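Local coordinates for protein D-alanyl transferase DltD (Enterococcus faecium TX0133A04, PDB 6PFX) that probably takes part in transferring D-alanine to lipoteichoic acid in the Gram-positive cell envelope, as a membrane-associated member of the SGNH-hydrolase clan, at residues A[95-100]-A[365-370]; A[317-322]-A[330-335]. One frame throughout, in Å; residues are numbered along the deposited sequence.

Interaction 1 (A[95-100]-A[365-370])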
loop_
_atom_site.group_PDB
_atom_site.type_symbol
_atom_site.label_atom_id
_atom_site.label_comp_id
_atom_site.label_asym_id
_atom_site.label_seq_id
_atom_site.Cartn_x
_atom_site.Cartn_y
_atom_site.Cartn_z
ATOM N N ASN A 95 -0.065 -1.737 -18.057
ATOM C CA ASN A 95 -0.198 -3.171 -18.254
ATOM C C ASN A 95 0.574 -4.010 -17.242
ATOM O O ASN A 95 0.591 -5.235 -17.369
ATOM C CB ASN A 95 0.228 -3.609 -19.668
ATOM C CG ASN A 95 -0.654 -3.037 -20.747
ATOM O OD1 ASN A 95 -0.168 -2.527 -21.755
ATOM N ND2 ASN A 95 -1.957 -3.146 -20.559
ATOM N N LYS A 96 1.206 -3.413 -16.243
ATOM C CA LYS A 96 1.943 -4.221 -15.286
ATOM C C LYS A 96 1.021 -4.959 -14.317
ATOM O O LYS A 96 -0.085 -4.517 -13.987
ATOM C CB LYS A 96 2.920 -3.347 -14.497
ATOM C CG LYS A 96 4.058 -2.784 -15.351
ATOM C CD LYS A 96 5.110 -2.071 -14.520
ATOM C CE LYS A 96 6.014 -3.051 -13.785
ATOM N NZ LYS A 96 7.115 -3.684 -14.576
ATOM N N LYS A 97 1.501 -6.104 -13.858
ATOM C CA LYS A 97 0.937 -6.711 -12.662
ATOM C C LYS A 97 1.367 -5.941 -11.419
ATOM O O LYS A 97 2.472 -5.391 -11.346
ATOM C CB LYS A 97 1.367 -8.174 -12.570
ATOM C CG LYS A 97 0.699 -9.053 -13.629
ATOM C CD LYS A 97 1.102 -10.494 -13.433
ATOM C CE LYS A 97 0.440 -11.412 -14.421
ATOM N NZ LYS A 97 0.911 -11.088 -15.790
ATOM N N VAL A 98 0.459 -5.914 -10.434
ATOM C CA VAL A 98 0.594 -5.137 -9.205
ATOM C C VAL A 98 0.152 -5.987 -8.021
ATOM O O VAL A 98 -0.838 -6.720 -8.105
ATOM C CB VAL A 98 -0.283 -3.868 -9.266
ATOM C CG1 VAL A 98 -0.165 -3.060 -7.982
ATOM C CG2 VAL A 98 0.078 -3.026 -10.496
ATOM N N VAL A 99 0.871 -5.874 -6.909
ATOM C CA VAL A 99 0.443 -6.420 -5.627
ATOM C C VAL A 99 0.217 -5.235 -4.710
ATOM O O VAL A 99 1.073 -4.350 -4.611
ATOM C CB VAL A 99 1.497 -7.369 -5.038
ATOM C CG1 VAL A 99 1.070 -7.951 -3.683
ATOM C CG2 VAL A 99 1.751 -8.508 -5.967
ATOM N N PHE A 100 -0.935 -5.206 -4.054
ATOM C CA PHE A 100 -1.315 -4.079 -3.210
ATOM C C PHE A 100 -1.826 -4.625 -1.884
ATOM O O PHE A 100 -2.831 -5.336 -1.858
ATOM C CB PHE A 100 -2.401 -3.241 -3.902
ATOM C CG PHE A 100 -2.668 -1.895 -3.259
ATOM C CD1 PHE A 100 -3.304 -1.819 -2.046
ATOM C CD2 PHE A 100 -2.285 -0.702 -3.882
ATOM C CE1 PHE A 100 -3.561 -0.584 -1.460
ATOM C CE2 PHE A 100 -2.534 0.533 -3.290
ATOM C CZ PHE A 100 -3.169 0.586 -2.087
ATOM N N LEU A 365 1.995 -13.978 -10.399
ATOM C CA LEU A 365 3.154 -13.390 -11.059
ATOM C C LEU A 365 3.875 -14.390 -11.970
ATOM O O LEU A 365 4.513 -13.976 -12.945
ATOM C CB LEU A 365 4.105 -12.797 -10.010
ATOM C CG LEU A 365 3.542 -11.659 -9.150
ATOM C CD1 LEU A 365 4.619 -11.030 -8.247
ATOM C CD2 LEU A 365 2.930 -10.586 -10.036
ATOM N N GLU A 366 3.803 -15.692 -11.680
ATOM C CA GLU A 366 4.419 -16.711 -12.538
ATOM C C GLU A 366 3.471 -17.239 -13.611
ATOM O O GLU A 366 3.872 -18.095 -14.410
ATOM C CB GLU A 366 4.954 -17.884 -11.704
ATOM C CG GLU A 366 6.061 -17.477 -10.738
ATOM C CD GLU A 366 6.830 -18.665 -10.165
ATOM O OE1 GLU A 366 8.047 -18.522 -9.908
ATOM O OE2 GLU A 366 6.223 -19.745 -9.985
ATOM N N GLU A 367 2.227 -16.751 -13.634
ATOM C CA GLU A 367 1.233 -17.109 -14.651
ATOM C C GLU A 367 0.948 -18.612 -14.719
ATOM O O GLU A 367 0.740 -19.178 -15.791
ATOM C CB GLU A 367 1.589 -16.487 -16.010
ATOM C CG GLU A 367 1.700 -14.958 -15.919
ATOM C CD GLU A 367 1.572 -14.252 -17.261
ATOM O OE1 GLU A 367 0.998 -14.834 -18.206
ATOM O OE2 GLU A 367 2.048 -13.102 -17.367
ATOM N N ASN A 368 0.871 -19.269 -13.558
ATOM C CA ASN A 368 0.371 -20.641 -13.545
ATOM C C ASN A 368 -1.037 -20.693 -14.116
ATOM O O ASN A 368 -1.391 -21.627 -14.846
ATOM C CB ASN A 368 0.382 -21.193 -12.122
ATOM C CG ASN A 368 1.771 -21.442 -11.617
ATOM O OD1 ASN A 368 2.509 -20.508 -11.313
ATOM N ND2 ASN A 368 2.144 -22.710 -11.524
ATOM N N HIS A 369 -1.854 -19.706 -13.758
ATOM C CA HIS A 369 -3.174 -19.477 -14.322
ATOM C C HIS A 369 -3.260 -17.985 -14.605
ATOM O O HIS A 369 -2.556 -17.178 -13.989
ATOM C CB HIS A 369 -4.288 -19.874 -13.351
ATOM C CG HIS A 369 -4.193 -21.289 -12.882
ATOM N ND1 HIS A 369 -4.459 -22.364 -13.701
ATOM C CD2 HIS A 369 -3.848 -21.807 -11.680
ATOM C CE1 HIS A 369 -4.284 -23.484 -13.024
ATOM N NE2 HIS A 369 -3.913 -23.174 -11.795
ATOM N N ILE A 370 -4.120 -17.625 -15.560
ATOM C CA ILE A 370 -4.290 -16.249 -16.016
ATOM C C ILE A 370 -5.783 -15.957 -16.062
ATOM O O ILE A 370 -6.556 -16.744 -16.619
ATOM C CB ILE A 370 -3.661 -16.038 -17.413
ATOM C CG1 ILE A 370 -2.148 -16.247 -17.369
ATOM C CG2 ILE A 370 -4.011 -14.655 -17.967
ATOM C CD1 ILE A 370 -1.490 -16.198 -18.758
#
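Lys97 and Val99, at the start of the middle strand of the parallel sheet (97-101), meet Leu365 and Glu367 where helix 351-365 ends in a Schellman motif, so the contact joins a strand of the SGNH-type alpha/beta core to the C-terminal end of the helix lying on it. Glu367 is the residue with positive phi (58°) that turns the chain out of the helix, and this turn brings its side chain to the lysine, which it meets at a slant. The methylene chain of Lys97 runs past Leu365 in the opposite direction, with Lys97 CB 3.8 Å from Leu365 CD2 and Lys97 CD 3.9 Å from the same methyl. The chain is extended as far as CE and then bends at its last torsion (chi4 65°), which carries NZ to the carboxylate of Glu367. There Lys97 NZ donates to Glu367 OE2 at 2.8 Å in a salt bridge, and it comes from above the carboxylate plane, 53° out of it. Two residues further into the strand, Val99 also points to the helix end, and its CG2 lies 4.4 Å from CD1 of Leu365, a loose apolar touch. The leucine thus offers one methyl to each strand residue, while beyond these segments it also rests on Ile40 of the neighbouring strand 39-43 and on Tyr67. Phe364 of the same helix adds to the cover over Lys97. A branched valine suits the buried sheet position, and a long lysine suits the margin, where it can lay hydrocarbon on the leucine and still bring its charge to an exposed glutamate. Since the ammonium lies well out of the carboxylate plane, the pairing probably depends more on charge attraction than on a strongly directional hydrogen bond.

Interaction 2 (A[317-322]-A[330-335]); sequences KIKFQL and IADFVN
Lys319 and Leu322, one turn apart on helix 308-323, reach across to Ile330 and Asp332, alternate residues of strand 330-332 whose side chains are on the same face. The lysine comes first along the helix. Its CG passes CD1 of Ile330 at 4.1 Å, and a bend in the chain at chi3 (-48°) leads the amino group on to Asp332. Lys319 NZ donates to Asp332 OD2 at 2.8 Å, using the anti lone pair of that oxygen, and the lysine chain crosses the aspartate at about a right angle. The other oxygen is engaged as well: Asp332 OD1 accepts from Val334 N at 3.0 Å, with an angle of 165° at the hydrogen. This is an Asx turn, which steadies the carboxylate at the end of the strand, just before a 3-10 segment that begins at Val334. Aspartate suits the place because its short arm can meet the nearby backbone with one oxygen and the helix lysine with the other. Further along, Leu322 lays CD1 against CD1 of Ile330 at 3.7 Å, and its CB is almost as near to the same methyl. Leu322 is buried, with Phe275 and Leu279 of helix 271-284 beside it, so the two aliphatic residues extend the apolar layer under the helix. The axes of segment 317-322 and strand 330-332 approach to 11.1 Å and run nearly antiparallel, at 172°. Such a helix, followed after a short loop by the next strand, is the closing half of a beta-alpha-beta crossover from strand 288-293 to the edge strand 330-332, as expected of the parallel alpha/beta sheet in SGNH-type folds.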
loop_
_atom_site.group_PDB
_atom_site.type_symbol
_atom_site.label_atom_id
_atom_site.label_comp_id
_atom_site.label_asym_id
_atom_site.label_seq_id
_atom_site.Cartn_x
_atom_site.Cartn_y
_atom_site.Cartn_z
ATOM N N LYS A 317 -16.977 -4.211 2.916
ATOM C CA LYS A 317 -17.113 -2.924 2.250
ATOM C C LYS A 317 -16.034 -2.738 1.186
ATOM O O LYS A 317 -16.326 -2.313 0.057
ATOM C CB LYS A 317 -17.067 -1.796 3.283
ATOM C CG LYS A 317 -17.296 -0.425 2.680
ATOM C CD LYS A 317 -17.571 0.629 3.752
ATOM C CE LYS A 317 -17.637 2.025 3.149
ATOM N NZ LYS A 317 -18.081 3.032 4.181
ATOM N N ILE A 318 -14.777 -3.056 1.517
ATOM C CA ILE A 318 -13.709 -2.862 0.533
ATOM C C ILE A 318 -13.842 -3.846 -0.621
ATOM O O ILE A 318 -13.566 -3.491 -1.774
ATOM C CB ILE A 318 -12.319 -2.860 1.200
ATOM C CG1 ILE A 318 -11.340 -1.997 0.396
ATOM C CG2 ILE A 318 -11.796 -4.249 1.392
ATOM C CD1 ILE A 318 -11.692 -0.529 0.407
ATOM N N LYS A 319 -14.310 -5.068 -0.343
ATOM C CA LYS A 319 -14.529 -6.051 -1.401
ATOM C C LYS A 319 -15.687 -5.657 -2.306
ATOM O O LYS A 319 -15.618 -5.884 -3.517
ATOM C CB LYS A 319 -14.672 -7.453 -0.813
ATOM C CG LYS A 319 -13.350 -7.957 -0.232
ATOM C CD LYS A 319 -13.325 -9.460 0.016
ATOM C CE LYS A 319 -14.547 -9.956 0.738
ATOM N NZ LYS A 319 -14.342 -11.380 1.145
ATOM N N PHE A 320 -16.730 -5.025 -1.759
ATOM C CA PHE A 320 -17.775 -4.478 -2.618
ATOM C C PHE A 320 -17.199 -3.424 -3.557
ATOM O O PHE A 320 -17.476 -3.427 -4.764
ATOM C CB PHE A 320 -18.894 -3.890 -1.762
ATOM C CG PHE A 320 -19.997 -3.275 -2.559
ATOM C CD1 PHE A 320 -19.951 -1.943 -2.932
ATOM C CD2 PHE A 320 -21.082 -4.035 -2.947
ATOM C CE1 PHE A 320 -20.981 -1.377 -3.676
ATOM C CE2 PHE A 320 -22.105 -3.480 -3.683
ATOM C CZ PHE A 320 -22.049 -2.155 -4.060
ATOM N N GLN A 321 -16.356 -2.533 -3.031
ATOM C CA GLN A 321 -15.785 -1.483 -3.873
ATOM C C GLN A 321 -14.917 -2.088 -4.972
ATOM O O GLN A 321 -14.940 -1.635 -6.126
ATOM C CB GLN A 321 -14.962 -0.512 -3.016
ATOM C CG GLN A 321 -14.413 0.736 -3.768
ATOM C CD GLN A 321 -13.857 1.778 -2.803
ATOM O OE1 GLN A 321 -14.018 1.647 -1.582
ATOM N NE2 GLN A 321 -13.186 2.797 -3.331
ATOM N N LEU A 322 -14.153 -3.125 -4.626
ATOM C CA LEU A 322 -13.274 -3.787 -5.582
ATOM C C LEU A 322 -14.083 -4.579 -6.602
ATOM O O LEU A 322 -13.985 -4.336 -7.810
ATOM C CB LEU A 322 -12.294 -4.679 -4.804
ATOM C CG LEU A 322 -11.206 -3.925 -4.034
ATOM C CD1 LEU A 322 -10.440 -4.814 -3.085
ATOM C CD2 LEU A 322 -10.216 -3.272 -4.996
ATOM N N ILE A 330 -8.366 -11.067 -5.068
ATOM C CA ILE A 330 -8.280 -10.559 -3.707
ATOM C C ILE A 330 -7.937 -11.732 -2.808
ATOM O O ILE A 330 -8.635 -12.753 -2.818
ATOM C CB ILE A 330 -9.608 -9.931 -3.240
ATOM C CG1 ILE A 330 -10.059 -8.805 -4.169
ATOM C CG2 ILE A 330 -9.471 -9.403 -1.798
ATOM C CD1 ILE A 330 -11.449 -8.304 -3.894
ATOM N N ALA A 331 -6.877 -11.583 -2.036
ATOM C CA ALA A 331 -6.518 -12.529 -0.984
ATOM C C ALA A 331 -6.984 -11.909 0.325
ATOM O O ALA A 331 -6.288 -11.078 0.912
ATOM C CB ALA A 331 -5.014 -12.764 -0.961
ATOM N N ASP A 332 -8.150 -12.324 0.789
ATOM C CA ASP A 332 -8.751 -11.790 2.007
ATOM C C ASP A 332 -8.382 -12.725 3.150
ATOM O O ASP A 332 -8.887 -13.850 3.226
ATOM C CB ASP A 332 -10.265 -11.705 1.828
ATOM C CG ASP A 332 -10.993 -11.268 3.087
ATOM O OD1 ASP A 332 -10.349 -11.000 4.121
ATOM O OD2 ASP A 332 -12.235 -11.187 3.034
ATOM N N PHE A 333 -7.476 -12.272 4.018
ATOM C CA PHE A 333 -6.999 -13.065 5.144
ATOM C C PHE A 333 -7.588 -12.618 6.489
ATOM O O PHE A 333 -7.074 -13.010 7.541
ATOM C CB PHE A 333 -5.465 -13.028 5.202
ATOM C CG PHE A 333 -4.770 -13.671 4.027
ATOM C CD1 PHE A 333 -5.144 -14.917 3.564
ATOM C CD2 PHE A 333 -3.708 -13.031 3.420
ATOM C CE1 PHE A 333 -4.480 -15.495 2.494
ATOM C CE2 PHE A 333 -3.041 -13.611 2.373
ATOM C CZ PHE A 333 -3.428 -14.835 1.910
ATOM N N VAL A 334 -8.662 -11.828 6.483
ATOM C CA VAL A 334 -9.247 -11.362 7.741
ATOM C C VAL A 334 -9.603 -12.539 8.632
ATOM O O VAL A 334 -9.501 -12.458 9.864
ATOM C CB VAL A 334 -10.465 -10.470 7.444
ATOM C CG1 VAL A 334 -11.235 -10.095 8.703
ATOM C CG2 VAL A 334 -9.988 -9.223 6.700
ATOM N N ASN A 335 -10.025 -13.648 8.032
ATOM C CA ASN A 335 -10.405 -14.818 8.814
ATOM C C ASN A 335 -9.210 -15.627 9.326
ATOM O O ASN A 335 -9.417 -16.681 9.944
ATOM C CB ASN A 335 -11.368 -15.726 8.038
ATOM C CG ASN A 335 -10.688 -16.523 6.930
ATOM O OD1 ASN A 335 -9.478 -16.420 6.698
ATOM N ND2 ASN A 335 -11.480 -17.342 6.242
#

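Both interactions fasten a helix to the same five-stranded parallel sheet, but at different strands: interaction 1 at the central strand 97-101, interaction 2 at the edge strand 330-332. Their centres are 18 Å apart and they do not touch. Each is partly buried and joins a lysine-carboxylate salt bridge to aliphatic contact, with the roles reversed: in interaction 1 the strand supplies the lysine, in interaction 2 the helix does. Interaction 1 unites segments distant in sequence at a helix end, and its glutamate is exposed; interaction 2 links a helix to the strand that soon follows it, and its aspartate is additionally held by a backbone N-H.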